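Local atomic coordinates of single-strand binding protein (Thermotoga maritima, PDB entry 1Z9F), a protein that probably binds single-stranded DNA, working as a homotetramer whose subunits belong to the OB-fold family. Residues F15-I20 / E92-R97; R24-P29 / T44-R49; P39-T44 / R72-A77; L86-G91 / A113-F118. All blocks are in the same frame, centred on the assembly; numbering follows the deposited sequence. Where two conformers were deposited one is given.

In the fold
All four contacts belong to one OB fold; three join strands of its sheet and contact 3 lays a helix against it. Contacts 1 and 3 are largely buried, while contacts 2 and 4 mix a buried face with a more exposed one. Strand 16-33 serves contacts 1 and 2, strand 39-48 contacts 2 and 3, and strand 86-96 contacts 1 and 4. Antiparallel backbone pairing carries contacts 2 and 4, interrupted in contact 4 by a beta bulge. In contact 1, where the strands diverge beside the second subunit, a side-chain amide takes over from backbone pairing, and contact 3 uses small side chains and one hydroxyl. Backbone pairing of I19 with G91 links contacts 1 and 4.

Contact 1 (F15-I20 / E92-R97); sequences FFNKII and EMRMRR
N17 reaches across to M93 and holds both polar groups of its backbone. Followed outward from CB, the side chain first sets CG anti to its own backbone N (chi1 175°), which turns the amide toward strand 92-96. CG lies 3.6 Å from M93 N. OD1 then accepts the M93 N-H at 2.9 Å with a nearly straight hydrogen (164°), the donor tilted from the carbonyl plane of the amide. ND2 donates a hydrogen bond to M93 O at 2.8 Å, and that oxygen lies in the amide plane, so turning the amide would strain or break one of the bonds. At E92, the first residue of segment 92-97, CG lies 3.2 Å from N17 O. I19 CG2 rests against the peptide, 3.9 Å from M93 N, and I19 CD1 meets M93 SD at 4.2 Å. With a leucine here, the N-H and C=O of buried M93 would probably lose the partners that now satisfy them. The two strand axes diverge at 111°, and beyond the backbone bond of I19 with G91 the amide stands in for backbone pairing. Strand 16-20 also forms an antiparallel ladder with the second subunit, where N17 packs on F65 of that subunit. The chemistry implies a two-point hydrogen-bonded side-chain amide that satisfies the backbone N-H and C=O of M93 beside the subunit interface.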
loop_
_atom_site.group_PDB
_atom_site.type_symbol
_atom_site.label_atom_id
_atom_site.label_comp_id
_atom_site.label_asym_id
_atom_site.label_seq_id
_atom_site.Cartn_x
_atom_site.Cartn_y
_atom_site.Cartn_z
ATOM N N PHE A 15 10.366 -9.025 -8.355
ATOM C CA PHE A 15 9.718 -8.260 -7.312
ATOM C C PHE A 15 8.439 -7.678 -7.900
ATOM O O PHE A 15 8.258 -7.715 -9.111
ATOM C CB PHE A 15 10.648 -7.151 -6.828
ATOM C CG PHE A 15 11.892 -7.662 -6.152
ATOM C CD1 PHE A 15 11.884 -7.969 -4.793
ATOM C CD2 PHE A 15 13.071 -7.860 -6.873
ATOM C CE1 PHE A 15 13.031 -8.458 -4.155
ATOM C CE2 PHE A 15 14.232 -8.349 -6.243
ATOM C CZ PHE A 15 14.206 -8.647 -4.879
ATOM N N PHE A 16 7.549 -7.158 -7.061
ATOM C CA PHE A 16 6.257 -6.702 -7.528
ATOM C C PHE A 16 5.629 -5.813 -6.498
ATOM O O PHE A 16 5.748 -6.042 -5.327
ATOM C CB PHE A 16 5.344 -7.895 -7.824
ATOM C CG PHE A 16 4.039 -7.523 -8.481
ATOM C CD1 PHE A 16 4.029 -7.003 -9.761
ATOM C CD2 PHE A 16 2.831 -7.693 -7.832
ATOM C CE1 PHE A 16 2.859 -6.666 -10.394
ATOM C CE2 PHE A 16 1.642 -7.354 -8.454
ATOM C CZ PHE A 16 1.671 -6.824 -9.760
ATOM N N ASN A 17 4.958 -4.771 -6.938
ATOM C CA ASN A 17 4.387 -3.815 -6.007
ATOM C C ASN A 17 3.166 -3.222 -6.666
ATOM O O ASN A 17 3.294 -2.485 -7.592
ATOM C CB ASN A 17 5.428 -2.746 -5.686
ATOM C CG ASN A 17 4.902 -1.639 -4.818
ATOM O OD1 ASN A 17 3.715 -1.329 -4.821
ATOM N ND2 ASN A 17 5.815 -0.996 -4.078
ATOM N N LYS A 18 1.979 -3.584 -6.194
ATOM C CA LYS A 18 0.774 -3.131 -6.815
ATOM C C LYS A 18 -0.232 -2.769 -5.776
ATOM O O LYS A 18 -0.533 -3.581 -4.881
ATOM C CB LYS A 18 0.242 -4.280 -7.643
ATOM C CG LYS A 18 -0.877 -3.965 -8.562
ATOM C CD LYS A 18 -0.590 -2.794 -9.261
ATOM C CE LYS A 18 -1.328 -2.617 -10.510
ATOM N NZ LYS A 18 -0.728 -1.389 -11.181
ATOM N N ILE A 19 -0.782 -1.563 -5.884
ATOM C CA ILE A 19 -1.870 -1.192 -4.989
ATOM C C ILE A 19 -3.080 -0.683 -5.797
ATOM O O ILE A 19 -2.932 0.045 -6.735
ATOM C CB ILE A 19 -1.419 -0.217 -3.840
ATOM C CG1 ILE A 19 -2.542 -0.105 -2.798
ATOM C CG2 ILE A 19 -1.040 1.156 -4.363
ATOM C CD1 ILE A 19 -2.133 0.500 -1.546
ATOM N N ILE A 20 -4.270 -1.140 -5.413
ATOM C CA ILE A 20 -5.524 -0.733 -6.010
ATOM C C ILE A 20 -6.444 -0.319 -4.882
ATOM O O ILE A 20 -6.734 -1.110 -3.986
ATOM C CB ILE A 20 -6.180 -1.862 -6.784
ATOM C CG1 ILE A 20 -5.203 -2.388 -7.829
ATOM C CG2 ILE A 20 -7.503 -1.394 -7.373
ATOM C CD1 ILE A 20 -5.633 -3.656 -8.487
ATOM N N GLU A 92 1.615 2.163 -7.347
ATOM C CA GLU A 92 2.590 1.522 -6.493
ATOM C C GLU A 92 2.614 2.135 -5.143
ATOM O O GLU A 92 2.371 3.319 -4.980
ATOM C CB GLU A 92 3.954 1.569 -7.123
ATOM C CG GLU A 92 4.116 0.560 -8.189
ATOM C CD GLU A 92 5.473 0.643 -8.833
ATOM O OE1 GLU A 92 6.229 1.558 -8.426
ATOM O OE2 GLU A 92 5.774 -0.177 -9.753
ATOM N N MET A 93 2.862 1.309 -4.147
ATOM C CA MET A 93 2.935 1.811 -2.788
ATOM C C MET A 93 4.399 2.134 -2.547
ATOM O O MET A 93 5.241 1.242 -2.469
ATOM C CB MET A 93 2.372 0.787 -1.804
ATOM C CG MET A 93 2.202 1.307 -0.358
ATOM S SD MET A 93 1.149 2.769 -0.202
ATOM C CE MET A 93 2.300 4.004 0.181
ATOM N N ARG A 94 4.698 3.431 -2.516
ATOM C CA ARG A 94 6.040 3.909 -2.153
ATOM C C ARG A 94 6.190 4.158 -0.658
ATOM O O ARG A 94 5.367 4.815 -0.024
ATOM C CB ARG A 94 6.429 5.176 -2.922
ATOM C CG ARG A 94 6.622 5.007 -4.432
ATOM C CD ARG A 94 7.187 3.641 -4.837
ATOM N NE ARG A 94 7.692 3.649 -6.224
ATOM C CZ ARG A 94 7.944 2.555 -6.958
ATOM N NH1 ARG A 94 7.725 1.326 -6.471
ATOM N NH2 ARG A 94 8.406 2.686 -8.201
ATOM N N MET A 95 7.283 3.631 -0.127
ATOM C CA MET A 95 7.636 3.726 1.279
ATOM C C MET A 95 8.859 4.627 1.399
ATOM O O MET A 95 9.966 4.166 1.674
ATOM C CB MET A 95 7.944 2.322 1.800
ATOM C CG MET A 95 6.736 1.422 1.833
ATOM S SD MET A 95 5.701 1.879 3.246
ATOM C CE MET A 95 4.389 2.689 2.374
ATOM N N ARG A 96 8.646 5.914 1.161
ATOM C CA ARG A 96 9.758 6.805 0.884
ATOM C C ARG A 96 10.329 7.344 2.188
ATOM O O ARG A 96 9.621 7.931 3.007
ATOM C CB ARG A 96 9.369 7.921 -0.102
ATOM C CG ARG A 96 9.370 9.321 0.466
ATOM C CD ARG A 96 9.409 10.400 -0.612
ATOM N NE ARG A 96 8.674 11.576 -0.160
ATOM C CZ ARG A 96 9.062 12.380 0.822
ATOM N NH1 ARG A 96 10.220 12.198 1.463
ATOM N NH2 ARG A 96 8.295 13.413 1.149
ATOM N N ARG A 97 11.623 7.119 2.366
ATOM C CA ARG A 97 12.329 7.518 3.572
ATOM C C ARG A 97 12.972 8.875 3.321
ATOM O O ARG A 97 13.501 9.129 2.236
ATOM C CB ARG A 97 13.388 6.470 3.938
ATOM C CG ARG A 97 13.025 5.037 3.551
ATOM C CD ARG A 97 14.103 4.054 3.964
ATOM N NE ARG A 97 14.177 2.947 3.017
ATOM C CZ ARG A 97 14.882 2.948 1.885
ATOM N NH1 ARG A 97 15.619 3.995 1.531
ATOM N NH2 ARG A 97 14.855 1.881 1.097
#

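Contact 2 (R24-P29 / T44-R49); sequences RLVRDP and TIAVDR
V26 overlaps A46 and T44 with its two methyl groups. CG1 comes within 3.3 Å of A46 CB, tighter than ordinary van der Waals contact, while CG2 lies 3.1 Å from T44 OG1, the two side chains crossing at about a right angle. With chi1 at -77°, CG1 sits opposite the carbonyl carbon and CG2 between the backbone N and that carbon, which divides the methyls between the two partners. Beside these methyls, V26 N donates to T44 O over a long 3.3 Å, though with an almost straight hydrogen (170°). R24 and A46 form the antiparallel hydrogen-bonded pair: A46 N donates to R24 O at 2.8 Å, and R24 N returns a more bent bond to A46 O. The same R24 O also receives a CA-H contact from I45 at 3.0 Å. L25 and I45 make the following non-hydrogen-bonded pair, their side chains on the opposite face from A46, with L25 CD1 touching I45 CG2 at 4.1 Å. Both pack on V87 of strand 86-96, so this face looks into the interior of the OB fold. The R24 side chain leaves the pair, and in the modelled conformer its NE bonds to G84 O. This is one end of the hairpin made by strands 16-33 and 39-48. Its chemistry implies that backbone bonds fix the register, with a few aliphatic contacts, L25 with I45 and V26 with A46, beside them and no side-chain polar bond joining the two segments.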
loop_
_atom_site.group_PDB
_atom_site.type_symbol
_atom_site.label_atom_id
_atom_site.label_comp_id
_atom_site.label_asym_id
_atom_site.label_seq_id
_atom_site.Cartn_x
_atom_site.Cartn_y
_atom_site.Cartn_z
ATOM N N ARG A 24 -12.941 8.088 -1.733
ATOM C CA ARG A 24 -13.359 9.458 -2.034
ATOM C C ARG A 24 -12.127 10.354 -1.932
ATOM O O ARG A 24 -11.208 10.047 -1.174
ATOM C CB ARG A 24 -14.433 9.992 -1.058
ATOM C CG ARG A 24 -15.410 9.000 -0.393
ATOM C CD ARG A 24 -16.364 8.245 -1.333
ATOM N NE ARG A 24 -17.038 9.088 -2.326
ATOM C CZ ARG A 24 -18.281 8.897 -2.780
ATOM N NH1 ARG A 24 -18.778 9.727 -3.689
ATOM N NH2 ARG A 24 -19.035 7.889 -2.349
ATOM N N LEU A 25 -12.106 11.452 -2.691
ATOM C CA LEU A 25 -11.117 12.517 -2.484
ATOM C C LEU A 25 -11.622 13.332 -1.310
ATOM O O LEU A 25 -12.744 13.831 -1.355
ATOM C CB LEU A 25 -10.984 13.440 -3.696
ATOM C CG LEU A 25 -9.843 13.183 -4.676
ATOM C CD1 LEU A 25 -10.230 12.088 -5.659
ATOM C CD2 LEU A 25 -9.466 14.479 -5.418
ATOM N N VAL A 26 -10.812 13.464 -0.261
ATOM C CA VAL A 26 -11.242 14.190 0.946
ATOM C C VAL A 26 -10.836 15.650 0.911
ATOM O O VAL A 26 -11.311 16.435 1.717
ATOM C CB VAL A 26 -10.734 13.545 2.254
ATOM C CG1 VAL A 26 -11.569 12.323 2.578
ATOM C CG2 VAL A 26 -9.248 13.197 2.170
ATOM N N ARG A 27 -9.939 16.000 -0.007
ATOM C CA ARG A 27 -9.779 17.386 -0.433
ATOM C C ARG A 27 -9.260 17.483 -1.866
ATOM O O ARG A 27 -8.788 16.497 -2.452
ATOM C CB ARG A 27 -8.908 18.209 0.538
ATOM C CG ARG A 27 -7.764 17.472 1.235
ATOM C CD ARG A 27 -7.281 18.281 2.448
ATOM N NE ARG A 27 -6.773 17.432 3.527
ATOM C CZ ARG A 27 -6.484 17.858 4.759
ATOM N NH1 ARG A 27 -6.650 19.137 5.115
ATOM N NH2 ARG A 27 -6.029 16.988 5.656
ATOM N N ASP A 28 -9.366 18.698 -2.403
ATOM C CA ASP A 28 -9.057 18.991 -3.794
ATOM C C ASP A 28 -7.584 18.750 -4.095
ATOM O O ASP A 28 -6.731 18.891 -3.216
ATOM C CB ASP A 28 -9.440 20.441 -4.130
ATOM C CG ASP A 28 -10.930 20.705 -3.958
ATOM O OD1 ASP A 28 -11.732 19.788 -4.249
ATOM O OD2 ASP A 28 -11.298 21.817 -3.529
ATOM N N PRO A 29 -7.286 18.343 -5.337
ATOM C CA PRO A 29 -5.912 18.055 -5.711
ATOM C C PRO A 29 -5.014 19.294 -5.741
ATOM O O PRO A 29 -5.484 20.407 -6.000
ATOM C CB PRO A 29 -6.049 17.437 -7.101
ATOM C CG PRO A 29 -7.349 17.892 -7.608
ATOM C CD PRO A 29 -8.229 18.102 -6.443
ATOM N N THR A 44 -5.313 13.081 -1.467
ATOM C CA THR A 44 -5.423 12.020 -0.507
ATOM C C THR A 44 -6.851 11.554 -0.590
ATOM O O THR A 44 -7.779 12.366 -0.705
ATOM C CB THR A 44 -5.063 12.461 0.944
ATOM O OG1 THR A 44 -6.239 12.901 1.638
ATOM C CG2 THR A 44 -3.984 13.583 0.951
ATOM N N ILE A 45 -7.011 10.232 -0.574
ATOM C CA ILE A 45 -8.323 9.619 -0.635
ATOM C C ILE A 45 -8.665 8.973 0.705
ATOM O O ILE A 45 -7.774 8.589 1.476
ATOM C CB ILE A 45 -8.437 8.608 -1.803
ATOM C CG1 ILE A 45 -7.311 7.567 -1.750
ATOM C CG2 ILE A 45 -8.428 9.366 -3.142
ATOM C CD1 ILE A 45 -7.471 6.455 -2.753
ATOM N N ALA A 46 -9.960 8.896 0.992
ATOM C CA ALA A 46 -10.441 8.218 2.179
ATOM C C ALA A 46 -10.919 6.874 1.707
ATOM O O ALA A 46 -11.842 6.811 0.896
ATOM C CB ALA A 46 -11.576 8.987 2.824
ATOM N N VAL A 47 -10.276 5.811 2.191
ATOM C CA VAL A 47 -10.644 4.436 1.850
ATOM C C VAL A 47 -11.106 3.743 3.118
ATOM O O VAL A 47 -10.306 3.133 3.843
ATOM C CB VAL A 47 -9.438 3.655 1.257
ATOM C CG1 VAL A 47 -9.809 2.175 0.973
ATOM C CG2 VAL A 47 -8.891 4.357 -0.007
ATOM N N ASP A 48 -12.393 3.845 3.422
ATOM C CA ASP A 48 -12.833 3.278 4.688
ATOM C C ASP A 48 -13.038 1.765 4.596
ATOM O O ASP A 48 -13.323 1.217 3.535
ATOM C CB ASP A 48 -14.012 4.054 5.367
ATOM C CG ASP A 48 -15.240 4.222 4.475
ATOM O OD1 ASP A 48 -15.348 3.502 3.452
ATOM O OD2 ASP A 48 -16.097 5.080 4.824
ATOM N N ARG A 49 -12.838 1.113 5.740
ATOM C CA ARG A 49 -12.844 -0.335 5.846
ATOM C C ARG A 49 -14.290 -0.817 5.958
ATOM O O ARG A 49 -14.773 -1.144 7.042
ATOM C CB ARG A 49 -12.011 -0.780 7.059
ATOM C CG ARG A 49 -10.599 -0.174 7.117
ATOM C CD ARG A 49 -9.947 -0.442 8.461
ATOM N NE ARG A 49 -8.627 0.174 8.595
ATOM C CZ ARG A 49 -7.844 0.032 9.665
ATOM N NH1 ARG A 49 -8.246 -0.670 10.720
ATOM N NH2 ARG A 49 -6.656 0.616 9.701
#

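Contact 3 (P39-T44 / R72-A77); sequences PVTTFT and RLAEFA
T41 faces helix 72-77 with both branches of its side chain. At chi1 -56° its CG2 is anti to the backbone N and OG1 lies beside that N, so the hydroxyl meets A74 and the methyl A77, on the same side of the helix. OG1 lies 2.8 Å from A74 O and is hydrogen-bonded to E31 OE1 of strand 16-33. CG2 packs on A77 CB at 3.7 Å. A valine in this place would probably keep much of the packing yet leave A74 O and the E31 carboxylate without the hydroxyl they now approach. F43 adopts the less common first torsion, chi1 56°, with CG between the backbone N and carbonyl carbon, and its CE1 meets A77 CB obliquely at 4.1 Å. Toward the start of the strand, A74 CB nestles against P39 O and also meets P39 CB at 4.0 Å. The E75 chain runs extended beyond CG, and that carbon lies 3.9 Å from P39 CG. The small alanines permit a close approach: the axes come within 6.5 Å and cross at 50°. Helix 71-80 follows strand 62-70 and precedes strand 86-96, as in OB folds, where a helix closes one end of the barrel; strand 39-48 supports one side of it, while L73 and F76 lie against strand 108-118.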
loop_
_atom_site.group_PDB
_atom_site.type_symbol
_atom_site.label_atom_id
_atom_site.label_comp_id
_atom_site.label_asym_id
_atom_site.label_seq_id
_atom_site.Cartn_x
_atom_site.Cartn_y
_atom_site.Cartn_z
ATOM N N PRO A 39 4.287 18.113 -14.687
ATOM C CA PRO A 39 3.140 18.315 -13.809
ATOM C C PRO A 39 2.971 17.216 -12.760
ATOM O O PRO A 39 2.993 16.027 -13.082
ATOM C CB PRO A 39 1.949 18.354 -14.784
ATOM C CG PRO A 39 2.562 18.378 -16.179
ATOM C CD PRO A 39 3.853 17.662 -16.018
ATOM N N VAL A 40 2.819 17.626 -11.505
ATOM C CA VAL A 40 2.583 16.706 -10.400
ATOM C C VAL A 40 1.362 17.179 -9.647
ATOM O O VAL A 40 1.264 18.337 -9.263
ATOM C CB VAL A 40 3.774 16.652 -9.423
ATOM C CG1 VAL A 40 3.726 15.409 -8.593
ATOM C CG2 VAL A 40 5.073 16.720 -10.184
ATOM N N THR A 41 0.428 16.269 -9.453
ATOM C CA THR A 41 -0.786 16.538 -8.730
ATOM C C THR A 41 -0.887 15.475 -7.632
ATOM O O THR A 41 -0.647 14.300 -7.862
ATOM C CB THR A 41 -1.998 16.519 -9.674
ATOM O OG1 THR A 41 -1.782 17.464 -10.737
ATOM C CG2 THR A 41 -3.267 16.876 -8.938
ATOM N N THR A 42 -1.160 15.931 -6.421
ATOM C CA THR A 42 -1.311 15.066 -5.304
ATOM C C THR A 42 -2.708 15.266 -4.762
ATOM O O THR A 42 -3.325 16.317 -4.962
ATOM C CB THR A 42 -0.262 15.329 -4.205
ATOM O OG1 THR A 42 -0.436 16.643 -3.645
ATOM C CG2 THR A 42 1.143 15.173 -4.768
ATOM N N PHE A 43 -3.205 14.210 -4.124
ATOM C CA PHE A 43 -4.458 14.237 -3.398
ATOM C C PHE A 43 -4.508 13.006 -2.510
ATOM O O PHE A 43 -3.802 12.040 -2.738
ATOM C CB PHE A 43 -5.667 14.290 -4.338
ATOM C CG PHE A 43 -5.719 13.188 -5.343
ATOM C CD1 PHE A 43 -5.013 13.282 -6.531
ATOM C CD2 PHE A 43 -6.518 12.075 -5.131
ATOM C CE1 PHE A 43 -5.079 12.271 -7.491
ATOM C CE2 PHE A 43 -6.593 11.044 -6.082
ATOM C CZ PHE A 43 -5.868 11.147 -7.266
ATOM N N THR A 44 -5.313 13.081 -1.467
ATOM C CA THR A 44 -5.423 12.020 -0.507
ATOM C C THR A 44 -6.851 11.554 -0.590
ATOM O O THR A 44 -7.779 12.366 -0.705
ATOM C CB THR A 44 -5.063 12.461 0.944
ATOM O OG1 THR A 44 -6.239 12.901 1.638
ATOM C CG2 THR A 44 -3.984 13.583 0.951
ATOM N N ARG A 72 0.445 13.609 -17.888
ATOM C CA ARG A 72 -0.954 13.782 -18.312
ATOM C C ARG A 72 -1.965 13.374 -17.243
ATOM O O ARG A 72 -3.072 13.913 -17.182
ATOM C CB ARG A 72 -1.231 12.987 -19.589
ATOM N N LEU A 73 -1.584 12.410 -16.412
ATOM C CA LEU A 73 -2.427 11.953 -15.315
ATOM C C LEU A 73 -2.530 13.004 -14.211
ATOM O O LEU A 73 -3.617 13.237 -13.678
ATOM C CB LEU A 73 -1.867 10.658 -14.749
ATOM C CG LEU A 73 -2.831 9.817 -13.925
ATOM C CD1 LEU A 73 -4.029 9.407 -14.761
ATOM C CD2 LEU A 73 -2.087 8.622 -13.404
ATOM N N ALA A 74 -1.392 13.617 -13.865
ATOM C CA ALA A 74 -1.369 14.835 -13.031
ATOM C C ALA A 74 -2.267 15.887 -13.642
ATOM O O ALA A 74 -3.101 16.459 -12.953
ATOM C CB ALA A 74 0.044 15.380 -12.881
ATOM N N GLU A 75 -2.101 16.114 -14.944
ATOM C CA GLU A 75 -2.922 17.081 -15.671
ATOM C C GLU A 75 -4.396 16.699 -15.593
ATOM O O GLU A 75 -5.238 17.535 -15.255
ATOM C CB GLU A 75 -2.499 17.191 -17.143
ATOM C CG GLU A 75 -1.093 17.717 -17.365
ATOM C CD GLU A 75 -0.723 17.775 -18.832
ATOM O OE1 GLU A 75 -1.389 18.527 -19.579
ATOM O OE2 GLU A 75 0.237 17.077 -19.233
ATOM N N PHE A 76 -4.704 15.443 -15.911
ATOM C CA PHE A 76 -6.074 14.941 -15.793
ATOM C C PHE A 76 -6.589 15.117 -14.367
ATOM O O PHE A 76 -7.729 15.528 -14.161
ATOM C CB PHE A 76 -6.175 13.466 -16.208
ATOM C CG PHE A 76 -7.359 12.749 -15.602
ATOM C CD1 PHE A 76 -7.230 12.062 -14.403
ATOM C CD2 PHE A 76 -8.603 12.791 -16.215
ATOM C CE1 PHE A 76 -8.320 11.435 -13.826
ATOM C CE2 PHE A 76 -9.698 12.149 -15.650
ATOM C CZ PHE A 76 -9.557 11.473 -14.456
ATOM N N ALA A 77 -5.737 14.812 -13.389
ATOM C CA ALA A 77 -6.149 14.826 -11.986
ATOM C C ALA A 77 -6.617 16.209 -11.594
ATOM O O ALA A 77 -7.778 16.410 -11.258
ATOM C CB ALA A 77 -5.017 14.365 -11.063
#

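Contact 4 (L86-G91 / A113-F118); sequences LVLVEG and ANVVRF
E90 O is gripped by two successive backbone N-H groups, N114 N at 2.6 Å and V115 N at 3.1 Å. The first lies in the plane of the carbonyl and the second is tilted a little from it. Two residues facing one define a classic beta bulge, and the register slips by one between E90 and G91. N114 also swings its amide back: at chi1 58° its CG sits between the backbone N and carbonyl carbon, which brings OD1 to 3.0 Å from G91 CA. Its ND2 makes a weak bond to E90 OE2, with amide and carboxylate planes at right angles; in the modelled conformer K18 also approaches this carboxylate, at a separation too short to be taken literally. G91 has little room for more, since a CB placed on it would stand 2.6 Å from A113 CA. Strands 86-96 and 108-118 form the last hairpin of the OB fold, and after the bulge the ladder is regular, with E90 N bonded to V115 O and L88 N to R117 O at 2.8 Å. On the inner face V89 and V116 lie side by side, pointing the same way, with V89 CG2 at 4.1 Å from V116 CG2, while V89 CG1 leans on A113 CB at 3.8 Å. On the outer face the R117 guanidinium lies over V115 CG1, offset toward its rim. At the far end V87 CG1 meets F118 CD1 at 4.0 Å, and the F118 ring takes a cation-pi contact from R85.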
loop_
_atom_site.group_PDB
_atom_site.type_symbol
_atom_site.label_atom_id
_atom_site.label_comp_id
_atom_site.label_asym_id
_atom_site.label_seq_id
_atom_site.Cartn_x
_atom_site.Cartn_y
_atom_site.Cartn_z
ATOM N N LEU A 86 -15.497 9.974 -5.976
ATOM C CA LEU A 86 -15.028 8.596 -5.726
ATOM C C LEU A 86 -14.164 8.095 -6.870
ATOM O O LEU A 86 -14.632 7.986 -8.004
ATOM C CB LEU A 86 -16.222 7.647 -5.573
ATOM C CG LEU A 86 -15.954 6.150 -5.339
ATOM C CD1 LEU A 86 -15.383 5.896 -3.964
ATOM C CD2 LEU A 86 -17.227 5.346 -5.517
ATOM N N VAL A 87 -12.912 7.760 -6.575
ATOM C CA VAL A 87 -11.984 7.320 -7.618
ATOM C C VAL A 87 -11.373 5.932 -7.361
ATOM O O VAL A 87 -11.237 5.483 -6.219
ATOM C CB VAL A 87 -10.865 8.356 -7.865
ATOM C CG1 VAL A 87 -11.462 9.646 -8.422
ATOM C CG2 VAL A 87 -10.057 8.645 -6.597
ATOM N N LEU A 88 -11.053 5.250 -8.455
ATOM C CA LEU A 88 -10.205 4.087 -8.413
ATOM C C LEU A 88 -8.807 4.604 -8.590
ATOM O O LEU A 88 -8.567 5.457 -9.438
ATOM C CB LEU A 88 -10.531 3.114 -9.545
ATOM C CG LEU A 88 -9.670 1.846 -9.472
ATOM C CD1 LEU A 88 -10.530 0.659 -9.710
ATOM C CD2 LEU A 88 -8.439 1.843 -10.403
ATOM N N VAL A 89 -7.883 4.112 -7.784
ATOM C CA VAL A 89 -6.484 4.405 -7.980
ATOM C C VAL A 89 -5.694 3.114 -8.092
ATOM O O VAL A 89 -5.757 2.259 -7.229
ATOM C CB VAL A 89 -5.931 5.298 -6.848
ATOM C CG1 VAL A 89 -4.412 5.349 -6.882
ATOM C CG2 VAL A 89 -6.521 6.717 -6.964
ATOM N N GLU A 90 -4.938 3.007 -9.167
ATOM C CA GLU A 90 -4.021 1.925 -9.351
ATOM C C GLU A 90 -2.602 2.465 -9.383
ATOM O O GLU A 90 -2.299 3.412 -10.090
ATOM C CB GLU A 90 -4.312 1.228 -10.660
ATOM C CG GLU A 90 -3.626 -0.068 -10.723
ATOM C CD GLU A 90 -3.674 -0.643 -12.029
ATOM O OE1 GLU A 90 -4.708 -0.472 -12.688
ATOM O OE2 GLU A 90 -2.693 -1.293 -12.421
ATOM N N GLY A 91 -1.713 1.866 -8.617
ATOM C CA GLY A 91 -0.337 2.248 -8.739
ATOM C C GLY A 91 0.578 1.475 -7.841
ATOM O O GLY A 91 0.374 0.287 -7.616
ATOM N N ALA A 113 0.392 6.708 -8.628
ATOM C CA ALA A 113 -0.679 6.158 -9.397
ATOM C C ALA A 113 -0.266 6.045 -10.837
ATOM O O ALA A 113 0.360 6.960 -11.412
ATOM C CB ALA A 113 -1.934 6.989 -9.257
ATOM N N ASN A 114 -0.606 4.909 -11.441
ATOM C CA ASN A 114 -0.511 4.805 -12.883
ATOM C C ASN A 114 -1.880 4.980 -13.515
ATOM O O ASN A 114 -1.963 5.245 -14.671
ATOM C CB ASN A 114 0.204 3.514 -13.312
ATOM C CG ASN A 114 -0.458 2.253 -12.810
ATOM O OD1 ASN A 114 -0.188 1.788 -11.685
ATOM N ND2 ASN A 114 -1.272 1.622 -13.672
ATOM N N VAL A 115 -2.955 4.844 -12.743
ATOM C CA VAL A 115 -4.325 4.951 -13.254
ATOM C C VAL A 115 -5.196 5.660 -12.217
ATOM O O VAL A 115 -5.094 5.376 -11.037
ATOM C CB VAL A 115 -4.903 3.539 -13.547
ATOM C CG1 VAL A 115 -6.426 3.562 -13.731
ATOM C CG2 VAL A 115 -4.256 2.948 -14.767
ATOM N N VAL A 116 -6.017 6.607 -12.659
ATOM C CA VAL A 116 -7.095 7.159 -11.831
ATOM C C VAL A 116 -8.372 7.297 -12.659
ATOM O O VAL A 116 -8.422 8.095 -13.605
ATOM C CB VAL A 116 -6.763 8.541 -11.236
ATOM C CG1 VAL A 116 -7.921 9.022 -10.347
ATOM C CG2 VAL A 116 -5.463 8.506 -10.450
ATOM N N ARG A 117 -9.384 6.508 -12.307
ATOM C CA ARG A 117 -10.719 6.620 -12.882
ATOM C C ARG A 117 -11.752 7.103 -11.876
ATOM O O ARG A 117 -11.771 6.660 -10.718
ATOM C CB ARG A 117 -11.212 5.276 -13.388
ATOM C CG ARG A 117 -10.245 4.563 -14.250
ATOM C CD ARG A 117 -10.938 3.694 -15.252
ATOM N NE ARG A 117 -9.935 3.294 -16.217
ATOM C CZ ARG A 117 -9.074 2.302 -16.048
ATOM N NH1 ARG A 117 -9.134 1.552 -14.970
ATOM N NH2 ARG A 117 -8.161 2.035 -16.973
ATOM N N PHE A 118 -12.635 7.984 -12.341
ATOM C CA PHE A 118 -13.873 8.253 -11.631
ATOM C C PHE A 118 -14.655 6.959 -11.536
ATOM O O PHE A 118 -14.672 6.171 -12.482
ATOM C CB PHE A 118 -14.729 9.280 -12.367
ATOM C CG PHE A 118 -14.107 10.627 -12.454
ATOM C CD1 PHE A 118 -13.709 11.294 -11.305
ATOM C CD2 PHE A 118 -13.924 11.242 -13.683
ATOM C CE1 PHE A 118 -13.139 12.544 -11.383
ATOM C CE2 PHE A 118 -13.353 12.497 -13.767
ATOM C CZ PHE A 118 -12.959 13.146 -12.615
#